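Local coordinates for protein malonate decarboxylase subunit alpha (Acinetobacter baumannii ATCC 17978, PDB 6MPR) that probably acts as the acyl-carrier-protein transferase of the malonate decarboxylase complex, exchanging the acetyl group on the carrier protein for malonate before decarboxylation, at residues Pro282-Gly285 / Glu286-Gly289; Gln370-Gly373 / Met374-Ser378; Ala499-Gly502 / Val503-Ile506. All coordinates share one frame; numbering follows the deposited sequence.

Contact 1 of 3, residues Pro282-Gly285 / Glu286-Gly289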
loop_
_atom_site.group_PDB
_atom_site.type_symbol
_atom_site.label_atom_id
_atom_site.label_comp_id
_atom_site.label_asym_id
_atom_site.label_seq_id
_atom_site.Cartn_x
_atom_site.Cartn_y
_atom_site.Cartn_z
ATOM N N PRO A 282 -26.632 -14.588 -7.765
ATOM C CA PRO A 282 -27.361 -14.887 -9.006
ATOM C C PRO A 282 -28.800 -15.324 -8.795
ATOM O O PRO A 282 -29.518 -15.524 -9.785
ATOM C CB PRO A 282 -26.536 -16.029 -9.635
ATOM C CG PRO A 282 -25.210 -16.007 -8.911
ATOM C CD PRO A 282 -25.552 -15.565 -7.535
ATOM N N THR A 283 -29.242 -15.500 -7.552
ATOM C CA THR A 283 -30.619 -15.890 -7.260
ATOM C C THR A 283 -31.329 -14.764 -6.519
ATOM O O THR A 283 -32.161 -14.067 -7.101
ATOM C CB THR A 283 -30.658 -17.184 -6.446
ATOM O OG1 THR A 283 -29.835 -17.033 -5.284
ATOM C CG2 THR A 283 -30.151 -18.360 -7.269
ATOM N N TYR A 284 -31.002 -14.549 -5.247
ATOM C CA TYR A 284 -31.614 -13.453 -4.503
ATOM C C TYR A 284 -31.233 -12.100 -5.095
ATOM O O TYR A 284 -32.084 -11.217 -5.250
ATOM C CB TYR A 284 -31.203 -13.545 -3.038
ATOM C CG TYR A 284 -31.775 -12.461 -2.163
ATOM C CD1 TYR A 284 -33.144 -12.373 -1.949
ATOM C CD2 TYR A 284 -30.942 -11.550 -1.517
ATOM C CE1 TYR A 284 -33.672 -11.384 -1.123
ATOM C CE2 TYR A 284 -31.459 -10.560 -0.693
ATOM C CZ TYR A 284 -32.822 -10.481 -0.504
ATOM O OH TYR A 284 -33.333 -9.498 0.316
ATOM N N GLY A 285 -29.960 -11.923 -5.453
ATOM C CA GLY A 285 -29.558 -10.674 -6.069
ATOM C C GLY A 285 -30.277 -10.423 -7.378
ATOM O O GLY A 285 -30.695 -9.300 -7.661
ATOM N N GLU A 286 -30.447 -11.476 -8.185
ATOM C CA GLU A 286 -31.183 -11.353 -9.443
ATOM C C GLU A 286 -32.641 -10.978 -9.208
ATOM O O GLU A 286 -33.211 -10.167 -9.948
ATOM C CB GLU A 286 -31.082 -12.664 -10.225
ATOM C CG GLU A 286 -31.946 -12.745 -11.476
ATOM C CD GLU A 286 -31.558 -11.736 -12.528
ATOM O OE1 GLU A 286 -32.440 -11.389 -13.347
ATOM O OE2 GLU A 286 -30.385 -11.291 -12.543
ATOM N N SER A 287 -33.263 -11.557 -8.180
ATOM C CA SER A 287 -34.646 -11.230 -7.857
ATOM C C SER A 287 -34.827 -9.769 -7.449
ATOM O O SER A 287 -35.932 -9.230 -7.602
ATOM C CB SER A 287 -35.146 -12.147 -6.738
ATOM O OG SER A 287 -34.709 -11.669 -5.477
ATOM N N LEU A 288 -33.776 -9.116 -6.952
ATOM C CA LEU A 288 -33.789 -7.699 -6.604
ATOM C C LEU A 288 -33.410 -6.803 -7.780
ATOM O O LEU A 288 -33.387 -5.574 -7.622
ATOM C CB LEU A 288 -32.833 -7.431 -5.423
ATOM C CG LEU A 288 -33.148 -8.163 -4.111
ATOM C CD1 LEU A 288 -32.060 -7.911 -3.076
ATOM C CD2 LEU A 288 -34.525 -7.756 -3.573
ATOM N N GLY A 289 -33.102 -7.388 -8.940
ATOM C CA GLY A 289 -32.744 -6.622 -10.121
ATOM C C GLY A 289 -31.375 -5.980 -10.068
ATOM O O GLY A 289 -31.157 -4.949 -10.716
HETATM O O HOH W 1 -28.243 -13.460 -12.134
#
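Tyr284 and Leu288 make the apolar part of this contact, one turn apart at the end of helix 272-287. The Leu288 branch CD1 lies over one face of the tyrosine ring, 4.0 Å from the ring centroid and displaced toward the rim, where Tyr284 CE2 is 3.6 Å from Leu288 CD1. This CH-pi contact depends on the tyrosine torsion: CG is anti to its own backbone N (chi1 180°), which carries the ring along the helix toward the following turn. Helix 244-261 packs against the same pair, with Arg255 touching both side chains.

The hydrogen bonds centre on the carbonyl of Tyr284. Its oxygen takes a bond from Ser287 OG (2.7 Å to Tyr284 O) and a longer one from Leu288 N (3.2 Å to Tyr284 O). With chi1 at 81°, Ser287 OG sits between its own N and carbonyl carbon and is turned back onto the preceding turn. Ser287 N bonds to Thr283 O at 2.9 Å, whereas the bond from Leu288 N to Gly285 O is weak. Gly289, with positive phi, then ends the helix in a Schellman motif.

A water supplies the last link: it donates to Glu286 OE2 at 3.1 Å and, weakly, to Pro282 O. Thr283 OG1 has its main partner in Leu541 O.

The chemistry implies a helix end where the Tyr284 carbonyl takes both a hydroxyl and a backbone N-H, a water weakly supplements the Pro282 carbonyl slightly earlier, and the apolar side presses on helix 244-261.

Contact 2 of 3, residues Gln370-Gly373 / Met374-Ser378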
loop_
_atom_site.group_PDB
_atom_site.type_symbol
_atom_site.label_atom_id
_atom_site.label_comp_id
_atom_site.label_asym_id
_atom_site.label_seq_id
_atom_site.Cartn_x
_atom_site.Cartn_y
_atom_site.Cartn_z
ATOM N N GLN A 370 -14.097 -12.658 18.412
ATOM C CA GLN A 370 -14.547 -11.872 19.555
ATOM C C GLN A 370 -14.749 -10.412 19.166
ATOM O O GLN A 370 -14.000 -9.867 18.357
ATOM C CB GLN A 370 -13.553 -11.949 20.710
ATOM C CG GLN A 370 -13.555 -13.283 21.447
ATOM C CD GLN A 370 -12.815 -13.196 22.769
ATOM O OE1 GLN A 370 -11.960 -12.326 22.950
ATOM N NE2 GLN A 370 -13.172 -14.064 23.711
ATOM N N VAL A 371 -15.781 -9.805 19.741
ATOM C CA VAL A 371 -16.139 -8.404 19.530
ATOM C C VAL A 371 -16.567 -7.870 20.888
ATOM O O VAL A 371 -17.384 -8.501 21.563
ATOM C CB VAL A 371 -17.278 -8.246 18.502
ATOM C CG1 VAL A 371 -17.669 -6.776 18.307
ATOM C CG2 VAL A 371 -16.883 -8.867 17.168
ATOM N N ASP A 372 -16.014 -6.734 21.308
ATOM C CA ASP A 372 -16.423 -6.180 22.589
ATOM C C ASP A 372 -17.465 -5.070 22.388
ATOM O O ASP A 372 -17.936 -4.812 21.275
ATOM C CB ASP A 372 -15.203 -5.737 23.412
ATOM C CG ASP A 372 -14.581 -4.421 22.952
ATOM O OD1 ASP A 372 -15.088 -3.765 22.027
ATOM O OD2 ASP A 372 -13.561 -4.032 23.571
ATOM N N GLY A 373 -17.854 -4.430 23.497
ATOM C CA GLY A 373 -18.965 -3.484 23.487
ATOM C C GLY A 373 -18.713 -2.215 22.693
ATOM O O GLY A 373 -19.667 -1.489 22.379
ATOM N N MET A 374 -17.453 -1.919 22.392
ATOM C CA MET A 374 -17.060 -0.813 21.533
ATOM C C MET A 374 -16.894 -1.241 20.079
ATOM O O MET A 374 -16.620 -0.394 19.221
ATOM C CB MET A 374 -15.748 -0.193 22.033
ATOM C CG MET A 374 -15.879 0.592 23.332
ATOM S SD MET A 374 -16.822 2.099 23.044
ATOM C CE MET A 374 -15.716 2.991 21.948
ATOM N N GLY A 375 -17.045 -2.530 19.782
ATOM C CA GLY A 375 -16.799 -3.030 18.450
ATOM C C GLY A 375 -15.378 -3.476 18.178
ATOM O O GLY A 375 -15.093 -3.892 17.053
ATOM N N HIS A 376 -14.467 -3.392 19.158
ATOM C CA HIS A 376 -13.114 -3.903 18.931
ATOM C C HIS A 376 -13.183 -5.399 18.671
ATOM O O HIS A 376 -13.878 -6.131 19.375
ATOM C CB HIS A 376 -12.208 -3.618 20.126
ATOM C CG HIS A 376 -12.052 -2.162 20.446
ATOM N ND1 HIS A 376 -11.868 -1.197 19.481
ATOM C CD2 HIS A 376 -12.032 -1.512 21.636
ATOM C CE1 HIS A 376 -11.751 -0.013 20.058
ATOM N NE2 HIS A 376 -11.848 -0.177 21.368
ATOM N N SER A 377 -12.450 -5.853 17.669
ATOM C CA SER A 377 -12.597 -7.205 17.150
ATOM C C SER A 377 -11.244 -7.903 17.115
ATOM O O SER A 377 -10.240 -7.315 16.714
ATOM C CB SER A 377 -13.217 -7.186 15.746
ATOM O OG SER A 377 -14.521 -6.616 15.757
ATOM N N SER A 378 -11.216 -9.164 17.551
ATOM C CA SER A 378 -9.978 -9.923 17.481
ATOM C C SER A 378 -10.293 -11.410 17.392
ATOM O O SER A 378 -11.363 -11.866 17.813
ATOM C CB SER A 378 -9.084 -9.639 18.694
ATOM O OG SER A 378 -7.917 -10.431 18.644
#
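Asp372 grips the turn through one carboxylate oxygen: OD1 accepts from Met374 N at 3.0 Å and from His376 N, also 3.0 Å from Asp372 OD1. The two donors reach it from opposite faces of the carboxylate plane, both well out of that plane. A chi1 of 76° sets CG between the residue's own N and carbonyl carbon, so that OD1 faces the N-H groups of the turn, and the Met374 bond closes an Asx turn. The other oxygen, Asp372 OD2, lies at the edge of the imidazole, 3.5 Å from His376 CD2, with carboxylate and ring planes 54° apart.

The backbone sets these groups in place. Gly375 N bonds to Asp372 O at 2.9 Å, closing a type I turn, and Asp372 N bonds to His376 O. Further along, Gln370 and Ser378 pair through two bonds.

Farther out, His376 ND1 accepts from Gly469 N, and Leu423 of the second subunit packs on Asp372 and His376. Backbone bonds from Val371 to Thr444 and Val446 tie the strand to its surroundings.

With Gly375, the last residue of the turn, at positive phi (90°), this is a beta hairpin with a type I turn and a G1 beta bulge.

Contact 3 of 3, residues Ala499-Gly502 / Val503-Ile506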
loop_
_atom_site.group_PDB
_atom_site.type_symbol
_atom_site.label_atom_id
_atom_site.label_comp_id
_atom_site.label_asym_id
_atom_site.label_seq_id
_atom_site.Cartn_x
_atom_site.Cartn_y
_atom_site.Cartn_z
ATOM N N ALA A 499 -28.281 -4.321 20.366
ATOM C CA ALA A 499 -29.543 -4.674 19.714
ATOM C C ALA A 499 -29.419 -5.883 18.782
ATOM O O ALA A 499 -30.419 -6.568 18.529
ATOM C CB ALA A 499 -30.071 -3.477 18.922
ATOM N N VAL A 500 -28.237 -6.147 18.240
ATOM C CA VAL A 500 -28.048 -7.265 17.322
ATOM C C VAL A 500 -27.160 -8.349 17.932
ATOM O O VAL A 500 -26.682 -9.219 17.225
ATOM C CB VAL A 500 -27.501 -6.797 15.959
ATOM C CG1 VAL A 500 -28.423 -5.754 15.347
ATOM C CG2 VAL A 500 -26.078 -6.243 16.094
ATOM N N ALA A 501 -26.969 -8.345 19.248
ATOM C CA ALA A 501 -26.054 -9.286 19.872
ATOM C C ALA A 501 -26.743 -10.510 20.479
ATOM O O ALA A 501 -26.083 -11.293 21.165
ATOM C CB ALA A 501 -25.211 -8.567 20.928
ATOM N N GLY A 502 -28.038 -10.705 20.232
ATOM C CA GLY A 502 -28.686 -11.937 20.658
ATOM C C GLY A 502 -28.698 -12.100 22.171
ATOM O O GLY A 502 -28.935 -11.146 22.917
ATOM N N VAL A 503 -28.457 -13.324 22.638
ATOM C CA VAL A 503 -28.495 -13.606 24.073
ATOM C C VAL A 503 -27.087 -13.753 24.659
ATOM O O VAL A 503 -26.925 -14.348 25.727
ATOM C CB VAL A 503 -29.371 -14.828 24.405
ATOM C CG1 VAL A 503 -30.815 -14.585 23.984
ATOM C CG2 VAL A 503 -28.830 -16.090 23.749
ATOM N N THR A 504 -26.067 -13.209 23.988
ATOM C CA THR A 504 -24.786 -12.974 24.652
ATOM C C THR A 504 -24.988 -12.009 25.824
ATOM O O THR A 504 -26.064 -11.443 26.009
ATOM C CB THR A 504 -23.766 -12.375 23.685
ATOM O OG1 THR A 504 -24.212 -11.077 23.269
ATOM C CG2 THR A 504 -23.585 -13.259 22.463
ATOM N N SER A 505 -23.929 -11.813 26.621
ATOM C CA SER A 505 -24.060 -10.920 27.770
ATOM C C SER A 505 -24.423 -9.508 27.321
ATOM O O SER A 505 -25.290 -8.860 27.920
ATOM C CB SER A 505 -22.774 -10.924 28.606
ATOM O OG SER A 505 -21.679 -10.399 27.879
ATOM N N ILE A 506 -23.807 -9.040 26.237
ATOM C CA ILE A 506 -24.140 -7.731 25.687
ATOM C C ILE A 506 -25.574 -7.711 25.156
ATOM O O ILE A 506 -26.331 -6.770 25.413
ATOM C CB ILE A 506 -23.106 -7.351 24.613
ATOM C CG1 ILE A 506 -21.720 -7.229 25.264
ATOM C CG2 ILE A 506 -23.493 -6.055 23.908
ATOM C CD1 ILE A 506 -20.576 -6.973 24.287
#
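Thr504 leads this contact with its hydroxyl, which donates to the carbonyl oxygen of Ala501 three residues back. Its CB stands 3.6 Å from Ala501 O, and from there the side chain splits into two branches that both keep close to that carbonyl. The methyl CG2 comes within 3.4 Å of Ala501 O. The other branch, OG1, makes the real bond, 2.8 Å from OG1 to Ala501 O, with the hydroxyl tilted about 30° out of the carbonyl plane. A chi1 of 65° tucks OG1 between the residue's own N and carbonyl carbon; there it can face the Ala501 carbonyl while also accepting a hydrogen bond from Gly507 N, one turn into the next helix. The same OG1 rests 3.6 Å from Ala501 CB, so the hydroxyl has a methyl beside it as well as its two polar partners.

Ala501 O thus receives the threonine twice, because Thr504 N also points at it, though that bond is weak at 3.4 Å between Thr504 N and Ala501 O. Beyond the polar core, Ala501 CB reaches Ile506 CG2 at 4.3 Å, a loose apolar touch. Phe445 lies against both Ala501 and Thr504, with Phe437 also on Thr504, so two phenylalanines pack against the pair.

The chain doubles back between them through Gly502, at positive phi (64°), and Val503, the corner residues of the turn. This is a type II' beta turn whose last residue, Thr504, is the N-cap of the short, weakly bonded helix 505-508: one threonine both closes the turn and starts the helix.

Overall arrangement
The contacts follow one another along the chain, contact 1 first and contact 3 last. Contact 1 stands apart at the surface, at the end of the helix that crosses from strand 265-268 to strand 297-299 of the mixed sheet; its centre is about 32 Å from that of contact 2 and about 30 Å from that of contact 3. Contacts 2 and 3, with centres about 13 Å apart, meet directly: Ile506 CD1 packs 3.8 Å from Gly373 N, and Phe445 touches Val371 as well as Ala501 and Thr504. Hairpin and helix start therefore form one cluster, bordered by the second subunit at the hairpin and, at Val500, by strand 524-525, outermost in the mixed sheet within this chain.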